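Local atomic coordinates of GH127 beta-L-arabinofuranoside (Geobacillus stearothermophilus, PDB entry 4QK0), a protein that probably releases terminal beta-L-arabinofuranosyl residues from arabinose-containing sugars by hydrolysis, as a beta-L-arabinofuranosidase of glycoside hydrolase family 127. Residues A[260-265]-A[296-301]; A[312-317]-A[329-334]; A[321-326]-A[540-545]; A[383-388]-A[642-647]. One frame throughout, in Å; residues are numbered along the deposited sequence.

Interaction 1. Residues A[260-265]-A[296-301]; sequences KQAVGH and WENVTK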
loop_
_atom_site.group_PDB
_atom_site.type_symbol
_atom_site.label_atom_id
_atom_site.label_comp_id
_atom_site.label_asym_id
_atom_site.label_seq_id
_atom_site.Cartn_x
_atom_site.Cartn_y
_atom_site.Cartn_z
ATOM N N LYS A 260 15.467 -19.083 9.653
ATOM C CA LYS A 260 14.264 -19.873 9.794
ATOM C C LYS A 260 13.038 -19.277 9.118
ATOM O O LYS A 260 12.016 -19.965 9.000
ATOM C CB LYS A 260 13.976 -20.083 11.278
ATOM C CG LYS A 260 15.073 -20.885 11.969
ATOM C CD LYS A 260 14.724 -21.211 13.413
ATOM C CE LYS A 260 15.967 -21.604 14.204
ATOM N NZ LYS A 260 16.839 -22.542 13.437
ATOM N N GLN A 261 13.150 -18.012 8.702
ATOM C CA GLN A 261 12.144 -17.349 7.862
ATOM C C GLN A 261 12.752 -16.819 6.611
ATOM O O GLN A 261 13.877 -16.319 6.608
ATOM C CB GLN A 261 11.490 -16.136 8.555
ATOM C CG GLN A 261 10.564 -16.490 9.700
ATOM C CD GLN A 261 11.355 -16.738 10.959
ATOM O OE1 GLN A 261 12.362 -16.084 11.189
ATOM N NE2 GLN A 261 10.899 -17.665 11.780
ATOM N N ALA A 262 11.961 -16.864 5.561
ATOM C CA ALA A 262 12.287 -16.162 4.333
ATOM C C ALA A 262 12.139 -14.677 4.572
ATOM O O ALA A 262 11.143 -14.224 5.119
ATOM C CB ALA A 262 11.366 -16.596 3.223
ATOM N N VAL A 263 13.186 -13.946 4.227
ATOM C CA VAL A 263 13.241 -12.493 4.329
ATOM C C VAL A 263 13.934 -11.941 3.095
ATOM O O VAL A 263 14.657 -12.663 2.389
ATOM C CB VAL A 263 14.012 -12.023 5.571
ATOM C CG1 VAL A 263 13.379 -12.583 6.841
ATOM C CG2 VAL A 263 15.463 -12.443 5.518
ATOM N N GLY A 264 13.769 -10.651 2.879
ATOM C CA GLY A 264 14.495 -9.921 1.884
ATOM C C GLY A 264 13.990 -10.139 0.488
ATOM O O GLY A 264 12.885 -10.579 0.269
ATOM N N HIS A 265 14.850 -9.795 -0.461
ATOM C CA HIS A 265 14.537 -9.882 -1.887
ATOM C C HIS A 265 14.255 -11.327 -2.266
ATOM O O HIS A 265 15.071 -12.214 -1.969
ATOM C CB HIS A 265 15.763 -9.346 -2.654
ATOM C CG HIS A 265 15.524 -9.149 -4.100
ATOM N ND1 HIS A 265 15.606 -10.176 -5.012
ATOM C CD2 HIS A 265 15.180 -8.043 -4.805
ATOM C CE1 HIS A 265 15.298 -9.715 -6.211
ATOM N NE2 HIS A 265 15.027 -8.426 -6.108
ATOM N N TRP A 296 11.557 -24.041 3.337
ATOM C CA TRP A 296 10.526 -24.478 2.438
ATOM C C TRP A 296 9.157 -24.353 3.044
ATOM O O TRP A 296 8.209 -23.906 2.395
ATOM C CB TRP A 296 10.723 -25.946 2.058
ATOM C CG TRP A 296 9.582 -26.477 1.297
ATOM C CD1 TRP A 296 8.559 -27.197 1.758
ATOM C CD2 TRP A 296 9.339 -26.264 -0.079
ATOM N NE1 TRP A 296 7.681 -27.465 0.755
ATOM C CE2 TRP A 296 8.148 -26.906 -0.388
ATOM C CE3 TRP A 296 10.048 -25.626 -1.081
ATOM C CZ2 TRP A 296 7.637 -26.942 -1.641
ATOM C CZ3 TRP A 296 9.553 -25.616 -2.318
ATOM C CH2 TRP A 296 8.329 -26.269 -2.610
ATOM N N GLU A 297 9.004 -24.871 4.234
ATOM C CA GLU A 297 7.733 -24.780 4.933
ATOM C C GLU A 297 7.347 -23.318 5.173
ATOM O O GLU A 297 6.196 -22.965 5.020
ATOM C CB GLU A 297 7.809 -25.517 6.278
ATOM C CG GLU A 297 7.934 -27.045 6.087
ATOM C CD GLU A 297 6.659 -27.706 5.540
ATOM O OE1 GLU A 297 5.616 -27.641 6.246
ATOM O OE2 GLU A 297 6.659 -28.279 4.410
ATOM N N ASN A 298 8.308 -22.468 5.548
ATOM C CA ASN A 298 7.977 -21.102 5.794
ATOM C C ASN A 298 7.497 -20.412 4.492
ATOM O O ASN A 298 6.483 -19.707 4.486
ATOM C CB ASN A 298 9.134 -20.349 6.350
ATOM C CG ASN A 298 8.742 -18.912 6.734
ATOM O OD1 ASN A 298 9.233 -17.930 6.173
ATOM N ND2 ASN A 298 7.897 -18.798 7.758
ATOM N N VAL A 299 8.226 -20.600 3.395
ATOM C CA VAL A 299 7.866 -19.930 2.138
ATOM C C VAL A 299 6.506 -20.436 1.658
ATOM O O VAL A 299 5.628 -19.638 1.379
ATOM C CB VAL A 299 8.908 -20.159 1.037
ATOM C CG1 VAL A 299 8.370 -19.699 -0.281
ATOM C CG2 VAL A 299 10.154 -19.416 1.359
ATOM N N THR A 300 6.327 -21.749 1.616
ATOM C CA THR A 300 5.237 -22.322 0.879
ATOM C C THR A 300 3.996 -22.465 1.734
ATOM O O THR A 300 2.926 -22.629 1.190
ATOM C CB THR A 300 5.572 -23.716 0.267
ATOM O OG1 THR A 300 5.836 -24.664 1.303
ATOM C CG2 THR A 300 6.731 -23.609 -0.619
ATOM N N LYS A 301 4.135 -22.469 3.043
ATOM C CA LYS A 301 2.975 -22.511 3.894
ATOM C C LYS A 301 2.627 -21.159 4.576
ATOM O O LYS A 301 1.636 -21.067 5.293
ATOM C CB LYS A 301 3.143 -23.581 4.946
ATOM C CG LYS A 301 3.148 -24.943 4.232
ATOM C CD LYS A 301 2.534 -26.153 4.934
ATOM C CE LYS A 301 2.647 -27.392 4.027
ATOM N NZ LYS A 301 4.078 -27.784 3.797
#
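Ala262 gives its backbone N-H to the side chain of Asn298, one turn before the end of helix 286-302. The bond from Ala262 N to Asn298 OD1 is 3.0 Å long and fairly straight, with an N-H...O angle of 159°, although the donor stands 33° off the carbonyl plane of the amide. OD1 also lies 3.4 Å from Gln261 CA. Gln261 CG lies 4.0 Å from Asn298 ND2, the two amide planes nearly perpendicular. Beside this polar point is an apolar one, where Ala262 CB meets Val299 CG2 at 3.6 Å. Asn298 reaches the loop because its CG stands anti to the backbone N (chi1 -175°), which carries the amide off the helix towards residues 261 and 262. A second shell fixes how that amide is turned: Gln303 NE2 also donates to OD1, and ND2 donates to Asp322 OD1. Val299 and Ala262 are both backed by Tyr273 of helix 266-283, and Trp343 of helix 334-350 also touches Val299. Loop 260-265 leads straight into helix 266-283, followed by helix 286-302. A helix side chain thus ties down the lead-in to a helical hairpin, consistent with the six-hairpin, alpha/alpha-barrel catalytic domain of this clan.

Interaction 2. Residues A[312-317]-A[329-334]; sequences SSAFGE and TAYAET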
loop_
_atom_site.group_PDB
_atom_site.type_symbol
_atom_site.label_atom_id
_atom_site.label_comp_id
_atom_site.label_asym_id
_atom_site.label_seq_id
_atom_site.Cartn_x
_atom_site.Cartn_y
_atom_site.Cartn_z
ATOM N N SER A 312 5.778 -9.978 -1.314
ATOM C CA SER A 312 4.551 -9.275 -0.952
ATOM C C SER A 312 4.751 -7.763 -0.818
ATOM O O SER A 312 3.825 -7.084 -0.490
ATOM C CB SER A 312 4.030 -9.837 0.383
ATOM O OG SER A 312 5.019 -9.637 1.385
ATOM N N SER A 313 5.960 -7.280 -1.007
ATOM C CA SER A 313 6.279 -5.882 -0.865
ATOM C C SER A 313 7.121 -5.375 -2.038
ATOM O O SER A 313 8.184 -5.911 -2.311
ATOM C CB SER A 313 7.017 -5.623 0.442
ATOM O OG SER A 313 7.609 -4.314 0.504
ATOM N N ALA A 314 6.649 -4.314 -2.702
ATOM C CA ALA A 314 7.407 -3.669 -3.783
ATOM C C ALA A 314 8.706 -3.119 -3.314
ATOM O O ALA A 314 9.670 -3.141 -4.048
ATOM C CB ALA A 314 6.616 -2.540 -4.421
ATOM N N PHE A 315 8.730 -2.592 -2.107
ATOM C CA PHE A 315 9.939 -2.013 -1.588
ATOM C C PHE A 315 10.901 -3.189 -1.307
ATOM O O PHE A 315 10.669 -4.002 -0.410
ATOM C CB PHE A 315 9.657 -1.253 -0.308
ATOM C CG PHE A 315 10.833 -0.539 0.238
ATOM C CD1 PHE A 315 11.322 0.556 -0.387
ATOM C CD2 PHE A 315 11.429 -0.971 1.437
ATOM C CE1 PHE A 315 12.414 1.215 0.137
ATOM C CE2 PHE A 315 12.513 -0.322 1.955
ATOM C CZ PHE A 315 13.012 0.780 1.294
ATOM N N GLY A 316 11.977 -3.264 -2.090
ATOM C CA GLY A 316 12.927 -4.387 -1.981
ATOM C C GLY A 316 12.466 -5.655 -2.647
ATOM O O GLY A 316 13.124 -6.665 -2.509
ATOM N N GLU A 317 11.338 -5.616 -3.350
ATOM C CA GLU A 317 10.823 -6.766 -4.084
ATOM C C GLU A 317 10.928 -8.011 -3.222
ATOM O O GLU A 317 11.487 -9.021 -3.621
ATOM C CB GLU A 317 11.580 -6.926 -5.401
ATOM C CG GLU A 317 11.794 -5.593 -6.122
ATOM C CD GLU A 317 12.687 -5.742 -7.338
ATOM O OE1 GLU A 317 12.207 -5.689 -8.473
ATOM O OE2 GLU A 317 13.880 -5.953 -7.138
ATOM N N THR A 329 -1.476 -5.075 -3.657
ATOM C CA THR A 329 -0.141 -4.557 -3.557
ATOM C C THR A 329 0.987 -5.640 -3.675
ATOM O O THR A 329 2.174 -5.327 -3.503
ATOM C CB THR A 329 0.041 -3.854 -2.229
ATOM O OG1 THR A 329 -0.362 -4.732 -1.168
ATOM C CG2 THR A 329 -0.787 -2.607 -2.192
ATOM N N ALA A 330 0.617 -6.862 -4.020
ATOM C CA ALA A 330 1.559 -7.965 -4.253
ATOM C C ALA A 330 2.671 -7.551 -5.153
ATOM O O ALA A 330 2.467 -6.721 -6.050
ATOM C CB ALA A 330 0.831 -9.100 -4.883
ATOM N N TYR A 331 3.847 -8.154 -4.993
ATOM C CA TYR A 331 4.876 -7.978 -6.007
ATOM C C TYR A 331 4.921 -9.218 -6.897
ATOM O O TYR A 331 4.693 -9.127 -8.112
ATOM C CB TYR A 331 6.186 -7.658 -5.373
ATOM C CG TYR A 331 7.090 -6.912 -6.310
ATOM C CD1 TYR A 331 6.912 -5.558 -6.576
ATOM C CD2 TYR A 331 8.146 -7.548 -6.918
ATOM C CE1 TYR A 331 7.765 -4.875 -7.448
ATOM C CE2 TYR A 331 9.000 -6.883 -7.764
ATOM C CZ TYR A 331 8.804 -5.554 -8.042
ATOM O OH TYR A 331 9.711 -4.899 -8.867
ATOM N N ALA A 332 5.192 -10.388 -6.325
ATOM C CA ALA A 332 5.064 -11.673 -7.073
ATOM C C ALA A 332 5.729 -11.611 -8.457
ATOM O O ALA A 332 5.127 -11.884 -9.480
ATOM C CB ALA A 332 3.638 -12.077 -7.189
ATOM N N GLU A 333 6.961 -11.161 -8.441
ATOM C CA GLU A 333 7.787 -10.987 -9.640
ATOM C C GLU A 333 7.882 -12.301 -10.421
ATOM O O GLU A 333 7.984 -13.395 -9.837
ATOM C CB GLU A 333 9.160 -10.570 -9.184
ATOM C CG GLU A 333 10.125 -10.150 -10.222
ATOM C CD GLU A 333 11.495 -9.752 -9.642
ATOM O OE1 GLU A 333 12.384 -9.696 -10.478
ATOM O OE2 GLU A 333 11.713 -9.456 -8.435
ATOM N N THR A 334 7.782 -12.180 -11.731
ATOM C CA THR A 334 7.887 -13.302 -12.627
ATOM C C THR A 334 9.148 -14.125 -12.307
ATOM O O THR A 334 9.047 -15.322 -12.137
ATOM C CB THR A 334 7.892 -12.815 -14.110
ATOM O OG1 THR A 334 6.697 -12.062 -14.381
ATOM C CG2 THR A 334 7.924 -13.993 -15.044
HETATM O O HOH W 1 3.709 -3.737 -2.127
HETATM O O HOH W 2 11.445 -10.516 -6.000
#
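Ser312 runs past Ala330 and Tyr331, its CA 4.3 Å from Tyr331 N. Ser312 and Ser313 form a classic beta bulge opposite Ser318, and a type II turn runs from Ala314 to Glu317. The carbonyl of Ser312 is taken by Arg394 of the second subunit. Ser313 sets its carbonyl near Tyr331 CB. At Ala314 the packing closes up, with CA 3.4 Å from Tyr331 CD1 and the methyl resting beside the same part of the ring; a water joins Ala314 N to Thr329 O. Gly316 takes the positive phi of the turn. Glu317 then passes over a face of the Tyr331 ring, CA 4.2 Å from the centroid, and its extended chain carries the carboxylate to the phenol oxygen, with carboxylate and ring planes 71° apart. Glu317 OE1 accepts from Tyr331 OH at 2.6 Å through its anti lone pair, while OE2 accepts from His265. A phenylalanine in place of the tyrosine would probably leave Glu317 OE1 without this donor and the carboxylate freer to turn. Glu333 OE2 stands 3.8 Å from Glu317 OE1, and a single water donates both to Glu333 OE2 and, at 2.8 Å, to Glu317 O.

Interaction 3. Residues A[321-326]-A[540-545]; sequences FDFDLP and HPQVRA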
loop_
_atom_site.group_PDB
_atom_site.type_symbol
_atom_site.label_atom_id
_atom_site.label_comp_id
_atom_site.label_asym_id
_atom_site.label_seq_id
_atom_site.Cartn_x
_atom_site.Cartn_y
_atom_site.Cartn_z
ATOM N N PHE A 321 6.421 -11.061 5.912
ATOM C CA PHE A 321 6.354 -11.951 7.065
ATOM C C PHE A 321 5.182 -12.873 6.915
ATOM O O PHE A 321 4.294 -12.687 6.040
ATOM C CB PHE A 321 6.325 -11.131 8.401
ATOM C CG PHE A 321 5.157 -10.189 8.501
ATOM C CD1 PHE A 321 3.925 -10.639 9.008
ATOM C CD2 PHE A 321 5.239 -8.901 8.005
ATOM C CE1 PHE A 321 2.806 -9.807 9.039
ATOM C CE2 PHE A 321 4.120 -8.048 8.049
ATOM C CZ PHE A 321 2.912 -8.523 8.576
ATOM N N ASP A 322 5.091 -13.826 7.824
ATOM C CA ASP A 322 4.038 -14.837 7.737
ATOM C C ASP A 322 2.628 -14.299 7.545
ATOM O O ASP A 322 2.160 -13.444 8.286
ATOM C CB ASP A 322 4.058 -15.689 8.989
ATOM C CG ASP A 322 5.374 -16.505 9.130
ATOM O OD1 ASP A 322 6.294 -16.389 8.268
ATOM O OD2 ASP A 322 5.479 -17.232 10.134
ATOM N N PHE A 323 1.957 -14.862 6.553
ATOM C CA PHE A 323 0.570 -14.650 6.293
ATOM C C PHE A 323 0.210 -13.236 5.733
ATOM O O PHE A 323 -0.970 -12.958 5.584
ATOM C CB PHE A 323 -0.270 -14.945 7.525
ATOM C CG PHE A 323 -0.090 -16.324 8.096
ATOM C CD1 PHE A 323 -0.462 -17.454 7.378
ATOM C CD2 PHE A 323 0.365 -16.484 9.400
ATOM C CE1 PHE A 323 -0.378 -18.712 7.952
ATOM C CE2 PHE A 323 0.456 -17.754 9.984
ATOM C CZ PHE A 323 0.105 -18.868 9.242
ATOM N N ASP A 324 1.205 -12.388 5.449
ATOM C CA ASP A 324 1.016 -11.059 4.845
ATOM C C ASP A 324 1.045 -11.169 3.334
ATOM O O ASP A 324 2.086 -11.102 2.693
ATOM C CB ASP A 324 2.086 -10.068 5.344
ATOM C CG ASP A 324 1.940 -8.659 4.721
ATOM O OD1 ASP A 324 0.817 -8.203 4.559
ATOM O OD2 ASP A 324 2.946 -8.012 4.395
ATOM N N LEU A 325 -0.116 -11.388 2.776
ATOM C CA LEU A 325 -0.239 -11.706 1.352
ATOM C C LEU A 325 -1.332 -10.894 0.666
ATOM O O LEU A 325 -2.346 -11.438 0.202
ATOM C CB LEU A 325 -0.574 -13.189 1.233
ATOM C CG LEU A 325 0.587 -14.083 1.666
ATOM C CD1 LEU A 325 0.086 -15.491 1.850
ATOM C CD2 LEU A 325 1.743 -14.060 0.667
ATOM N N PRO A 326 -1.138 -9.580 0.618
ATOM C CA PRO A 326 -2.127 -8.656 0.053
ATOM C C PRO A 326 -2.173 -8.854 -1.447
ATOM O O PRO A 326 -1.144 -9.056 -2.073
ATOM C CB PRO A 326 -1.597 -7.289 0.416
ATOM C CG PRO A 326 -0.095 -7.498 0.487
ATOM C CD PRO A 326 0.027 -8.872 1.132
ATOM N N HIS A 540 -5.815 -19.882 4.827
ATOM C CA HIS A 540 -5.720 -20.020 6.272
ATOM C C HIS A 540 -6.270 -18.700 6.880
ATOM O O HIS A 540 -6.032 -17.602 6.321
ATOM C CB HIS A 540 -4.252 -20.173 6.614
ATOM C CG HIS A 540 -3.994 -20.526 8.015
ATOM N ND1 HIS A 540 -4.205 -19.647 9.042
ATOM C CD2 HIS A 540 -3.473 -21.645 8.571
ATOM C CE1 HIS A 540 -3.842 -20.206 10.183
ATOM N NE2 HIS A 540 -3.378 -21.415 9.920
ATOM N N PRO A 541 -6.974 -18.781 8.016
ATOM C CA PRO A 541 -7.611 -17.576 8.583
ATOM C C PRO A 541 -6.661 -16.504 8.998
ATOM O O PRO A 541 -7.070 -15.404 9.143
ATOM C CB PRO A 541 -8.379 -18.112 9.776
ATOM C CG PRO A 541 -8.687 -19.506 9.398
ATOM C CD PRO A 541 -7.491 -20.004 8.632
ATOM N N GLN A 542 -5.400 -16.816 9.183
ATOM C CA GLN A 542 -4.367 -15.818 9.498
ATOM C C GLN A 542 -3.990 -14.968 8.294
ATOM O O GLN A 542 -3.412 -13.911 8.472
ATOM C CB GLN A 542 -3.106 -16.478 9.990
ATOM C CG GLN A 542 -3.246 -17.184 11.315
ATOM C CD GLN A 542 -3.053 -16.249 12.441
ATOM O OE1 GLN A 542 -2.048 -15.550 12.500
ATOM N NE2 GLN A 542 -4.018 -16.184 13.314
ATOM N N VAL A 543 -4.358 -15.405 7.084
ATOM C CA VAL A 543 -4.225 -14.579 5.882
ATOM C C VAL A 543 -5.338 -13.563 5.813
ATOM O O VAL A 543 -6.450 -13.757 5.307
ATOM C CB VAL A 543 -4.192 -15.381 4.602
ATOM C CG1 VAL A 543 -3.906 -14.427 3.437
ATOM C CG2 VAL A 543 -3.088 -16.419 4.640
ATOM N N ARG A 544 -5.021 -12.427 6.391
ATOM C CA ARG A 544 -5.961 -11.377 6.602
ATOM C C ARG A 544 -6.559 -10.844 5.311
ATOM O O ARG A 544 -7.738 -10.603 5.277
ATOM C CB ARG A 544 -5.298 -10.284 7.455
ATOM C CG ARG A 544 -5.154 -10.967 8.818
ATOM C CD ARG A 544 -4.370 -10.449 9.996
ATOM N NE ARG A 544 -4.198 -11.607 10.866
ATOM C CZ ARG A 544 -3.779 -11.601 12.119
ATOM N NH1 ARG A 544 -3.563 -10.501 12.780
ATOM N NH2 ARG A 544 -3.660 -12.748 12.744
ATOM N N ALA A 545 -5.764 -10.756 4.260
ATOM C CA ALA A 545 -6.248 -10.258 2.984
ATOM C C ALA A 545 -7.378 -11.085 2.433
ATOM O O ALA A 545 -8.118 -10.584 1.660
ATOM C CB ALA A 545 -5.107 -10.228 1.987
HETATM O O HOH W 3 -2.782 -11.193 4.449
#
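Phe323 lays its ring over the turn His540-Val543 and is gripped there by three side chains that approach differently. With Phe323 CG anti to the carbonyl carbon (chi1 -56°), the ring swings across Gln542, whose CB sits squarely over its face, 3.5 Å from the centroid, a close CH-pi contact. The imidazole of His540 stacks with the phenyl at 4.9 Å between centroids, the planes tilted by 29°, with Phe323 CE1 above the imidazole rim. Val543 crosses at about a right angle, CG2 3.9 Å from Phe323 CD1. Gln542 N fixes the rotation of the imidazole, donating to ND1 at 3.1 Å in the ring plane and nearly straight. An alanine at Phe323 would probably open a gap above Gln542 CB and leave the imidazole without its stacking partner. Further along, Ala545 CB reaches Leu325 O at 3.5 Å, and one water joins the backbones, donating to Phe323 O and accepting from Leu325 N and Ala545 N. Arg544 forms a salt bridge with Glu640 of the second subunit, Asp324 with its Arg394. Here a type II turn of the catalytic region docks, at the dimer interface, on a type I turn between two C-terminal strands, a turn-to-turn contact built round a Phe-His stack.

Interaction 4. Residues A[383-388]-A[642-647]; sequences NPLEVW and VVWVNE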
loop_
_atom_site.group_PDB
_atom_site.type_symbol
_atom_site.label_atom_id
_atom_site.label_comp_id
_atom_site.label_asym_id
_atom_site.label_seq_id
_atom_site.Cartn_x
_atom_site.Cartn_y
_atom_site.Cartn_z
ATOM N N ASN A 383 3.161 -9.627 -10.832
ATOM C CA ASN A 383 1.988 -10.431 -11.106
ATOM C C ASN A 383 0.952 -10.317 -9.990
ATOM O O ASN A 383 0.928 -11.131 -9.044
ATOM C CB ASN A 383 2.315 -11.906 -11.281
ATOM C CG ASN A 383 3.200 -12.134 -12.460
ATOM O OD1 ASN A 383 4.414 -12.020 -12.334
ATOM N ND2 ASN A 383 2.605 -12.325 -13.631
ATOM N N PRO A 384 0.045 -9.357 -10.117
ATOM C CA PRO A 384 -0.874 -9.078 -9.023
ATOM C C PRO A 384 -1.990 -10.082 -8.998
ATOM O O PRO A 384 -2.222 -10.771 -9.974
ATOM C CB PRO A 384 -1.377 -7.691 -9.376
ATOM C CG PRO A 384 -1.384 -7.693 -10.870
ATOM C CD PRO A 384 -0.176 -8.477 -11.273
ATOM N N LEU A 385 -2.661 -10.198 -7.857
ATOM C CA LEU A 385 -3.835 -11.038 -7.743
ATOM C C LEU A 385 -5.119 -10.264 -7.713
ATOM O O LEU A 385 -6.234 -10.841 -7.658
ATOM C CB LEU A 385 -3.731 -11.928 -6.497
ATOM C CG LEU A 385 -2.815 -13.134 -6.708
ATOM C CD1 LEU A 385 -1.339 -12.736 -6.662
ATOM C CD2 LEU A 385 -3.175 -14.108 -5.607
ATOM N N GLU A 386 -4.989 -8.949 -7.791
ATOM C CA GLU A 386 -6.168 -8.062 -7.811
ATOM C C GLU A 386 -5.789 -6.766 -8.479
ATOM O O GLU A 386 -4.808 -6.130 -8.112
ATOM C CB GLU A 386 -6.664 -7.788 -6.417
ATOM C CG GLU A 386 -7.780 -6.746 -6.352
ATOM C CD GLU A 386 -8.351 -6.630 -4.951
ATOM O OE1 GLU A 386 -8.944 -7.595 -4.493
ATOM O OE2 GLU A 386 -8.137 -5.599 -4.273
ATOM N N VAL A 387 -6.569 -6.380 -9.475
ATOM C CA VAL A 387 -6.314 -5.152 -10.204
ATOM C C VAL A 387 -7.582 -4.311 -10.332
ATOM O O VAL A 387 -8.611 -4.794 -10.761
ATOM C CB VAL A 387 -5.764 -5.446 -11.601
ATOM C CG1 VAL A 387 -5.563 -4.177 -12.377
ATOM C CG2 VAL A 387 -4.404 -6.098 -11.484
ATOM N N TRP A 388 -7.450 -3.058 -9.899
ATOM C CA TRP A 388 -8.392 -1.953 -10.194
ATOM C C TRP A 388 -7.523 -0.903 -10.939
ATOM O O TRP A 388 -6.765 -0.218 -10.308
ATOM C CB TRP A 388 -8.987 -1.413 -8.877
ATOM C CG TRP A 388 -9.970 -0.247 -9.002
ATOM C CD1 TRP A 388 -10.624 0.158 -10.118
ATOM C CD2 TRP A 388 -10.383 0.647 -7.947
ATOM N NE1 TRP A 388 -11.416 1.233 -9.824
ATOM C CE2 TRP A 388 -11.287 1.551 -8.501
ATOM C CE3 TRP A 388 -10.070 0.757 -6.596
ATOM C CZ2 TRP A 388 -11.887 2.565 -7.744
ATOM C CZ3 TRP A 388 -10.660 1.759 -5.834
ATOM C CH2 TRP A 388 -11.556 2.642 -6.403
ATOM N N VAL A 642 -9.735 -10.083 -10.489
ATOM C CA VAL A 642 -9.527 -10.601 -9.163
ATOM C C VAL A 642 -9.443 -12.085 -9.173
ATOM O O VAL A 642 -10.105 -12.718 -9.947
ATOM C CB VAL A 642 -10.636 -10.241 -8.138
ATOM C CG1 VAL A 642 -10.629 -8.762 -7.853
ATOM C CG2 VAL A 642 -12.009 -10.623 -8.624
ATOM N N VAL A 643 -8.660 -12.612 -8.221
ATOM C CA VAL A 643 -8.586 -14.038 -7.934
ATOM C C VAL A 643 -9.431 -14.341 -6.714
ATOM O O VAL A 643 -10.283 -15.230 -6.744
ATOM C CB VAL A 643 -7.133 -14.498 -7.646
ATOM C CG1 VAL A 643 -7.067 -15.927 -7.087
ATOM C CG2 VAL A 643 -6.313 -14.418 -8.909
ATOM N N TRP A 644 -9.196 -13.599 -5.634
ATOM C CA TRP A 644 -9.911 -13.863 -4.438
ATOM C C TRP A 644 -11.222 -13.086 -4.481
ATOM O O TRP A 644 -11.238 -11.861 -4.382
ATOM C CB TRP A 644 -9.060 -13.500 -3.226
ATOM C CG TRP A 644 -7.966 -14.447 -3.052
ATOM C CD1 TRP A 644 -6.677 -14.318 -3.488
ATOM C CD2 TRP A 644 -8.038 -15.689 -2.368
ATOM N NE1 TRP A 644 -5.968 -15.416 -3.159
ATOM C CE2 TRP A 644 -6.775 -16.267 -2.440
ATOM C CE3 TRP A 644 -9.054 -16.365 -1.690
ATOM C CZ2 TRP A 644 -6.485 -17.504 -1.872
ATOM C CZ3 TRP A 644 -8.766 -17.565 -1.105
ATOM C CH2 TRP A 644 -7.482 -18.146 -1.226
ATOM N N VAL A 645 -12.321 -13.794 -4.561
ATOM C CA VAL A 645 -13.626 -13.149 -4.629
ATOM C C VAL A 645 -14.370 -13.227 -3.298
ATOM O O VAL A 645 -14.260 -14.218 -2.574
ATOM C CB VAL A 645 -14.436 -13.552 -5.915
ATOM C CG1 VAL A 645 -13.744 -14.551 -6.796
ATOM C CG2 VAL A 645 -15.862 -13.951 -5.666
ATOM N N ASN A 646 -15.070 -12.159 -2.967
ATOM C CA ASN A 646 -15.919 -12.124 -1.813
ATOM C C ASN A 646 -16.965 -13.196 -1.795
ATOM O O ASN A 646 -17.579 -13.473 -2.768
ATOM C CB ASN A 646 -16.593 -10.776 -1.642
ATOM C CG ASN A 646 -15.652 -9.710 -1.261
ATOM O OD1 ASN A 646 -15.498 -8.784 -1.967
ATOM N ND2 ASN A 646 -15.033 -9.841 -0.155
ATOM N N GLU A 647 -17.141 -13.776 -0.641
ATOM C CA GLU A 647 -18.023 -14.879 -0.459
ATOM C C GLU A 647 -19.357 -14.467 0.134
ATOM O O GLU A 647 -19.435 -13.603 0.948
ATOM C CB GLU A 647 -17.305 -15.935 0.382
ATOM C CG GLU A 647 -18.014 -17.235 0.630
ATOM C CD GLU A 647 -17.087 -18.437 0.818
ATOM O OE1 GLU A 647 -16.343 -18.498 1.797
ATOM O OE2 GLU A 647 -17.129 -19.345 -0.011
HETATM O O HOH W 4 -7.442 -11.601 -5.455
#
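Leu385 packs against Val643 and Trp644 of the broken strand 641-647. Its CB is 4.3 Å from Val643 CG2, a loose apolar touch. Beyond CB, CG stands anti to the carbonyl carbon (chi1 -79°), and the branch then runs beside Trp644 in the same direction. At the tip, CD2 arrives at the indole's edge, near its plane, 3.9 Å from Trp644 NE1 and a little further from CD1. The residue's carbonyl does the polar work. Leu385 O accepts from Val643 N at 3.1 Å, the N-H approaching the carbonyl almost end-on (C=O...N 164°), and accepts a second hydrogen bond from a water at 2.6 Å. That same water accepts from Trp644 N at 2.7 Å, bridging the two backbone segments where the strand is broken. Next in line, Glu386 and Val642 form an antiparallel non-hydrogen-bonded pair, with Glu386 CG against Val642 CG1 at 3.8 Å. Val387 continues the backbone pairing with Met641, while Val643 packs on Val558 and Cys560 of strand 557-562. Strand 386-387 of the catalytic region is in this way added to the C-terminal sheet. The polar grip comes wholly from main chain and water, so the join rests on backbone geometry, with van der Waals contacts filling in around it.

Overall arrangement
Interaction 2 is the hub. It meets interaction 1 where His265 NE2 lies 2.9 Å from Glu317 OE2, interaction 3 where Ser312 CB packs 3.3 Å from Asp324 O, and interaction 4 where Asn383 N lies 3.2 Å from Tyr331 O. Interaction 3 joins interaction 1 through Asn298 ND2 and Asp322 OD1, 2.9 Å apart. Interactions 3 and 4 do not touch, yet both fasten the catalytic region to the C-terminal one, and across the dimer Trp388 of one subunit packs edge-to-face with Phe321 of the other. Interaction 2 ends just before Cys335, disulfide-bonded to Cys412 in another structure of this protein but not here; Glu317 and Glu333 probably lie by the active site, as in family relatives whose site combines glutamates and cysteines.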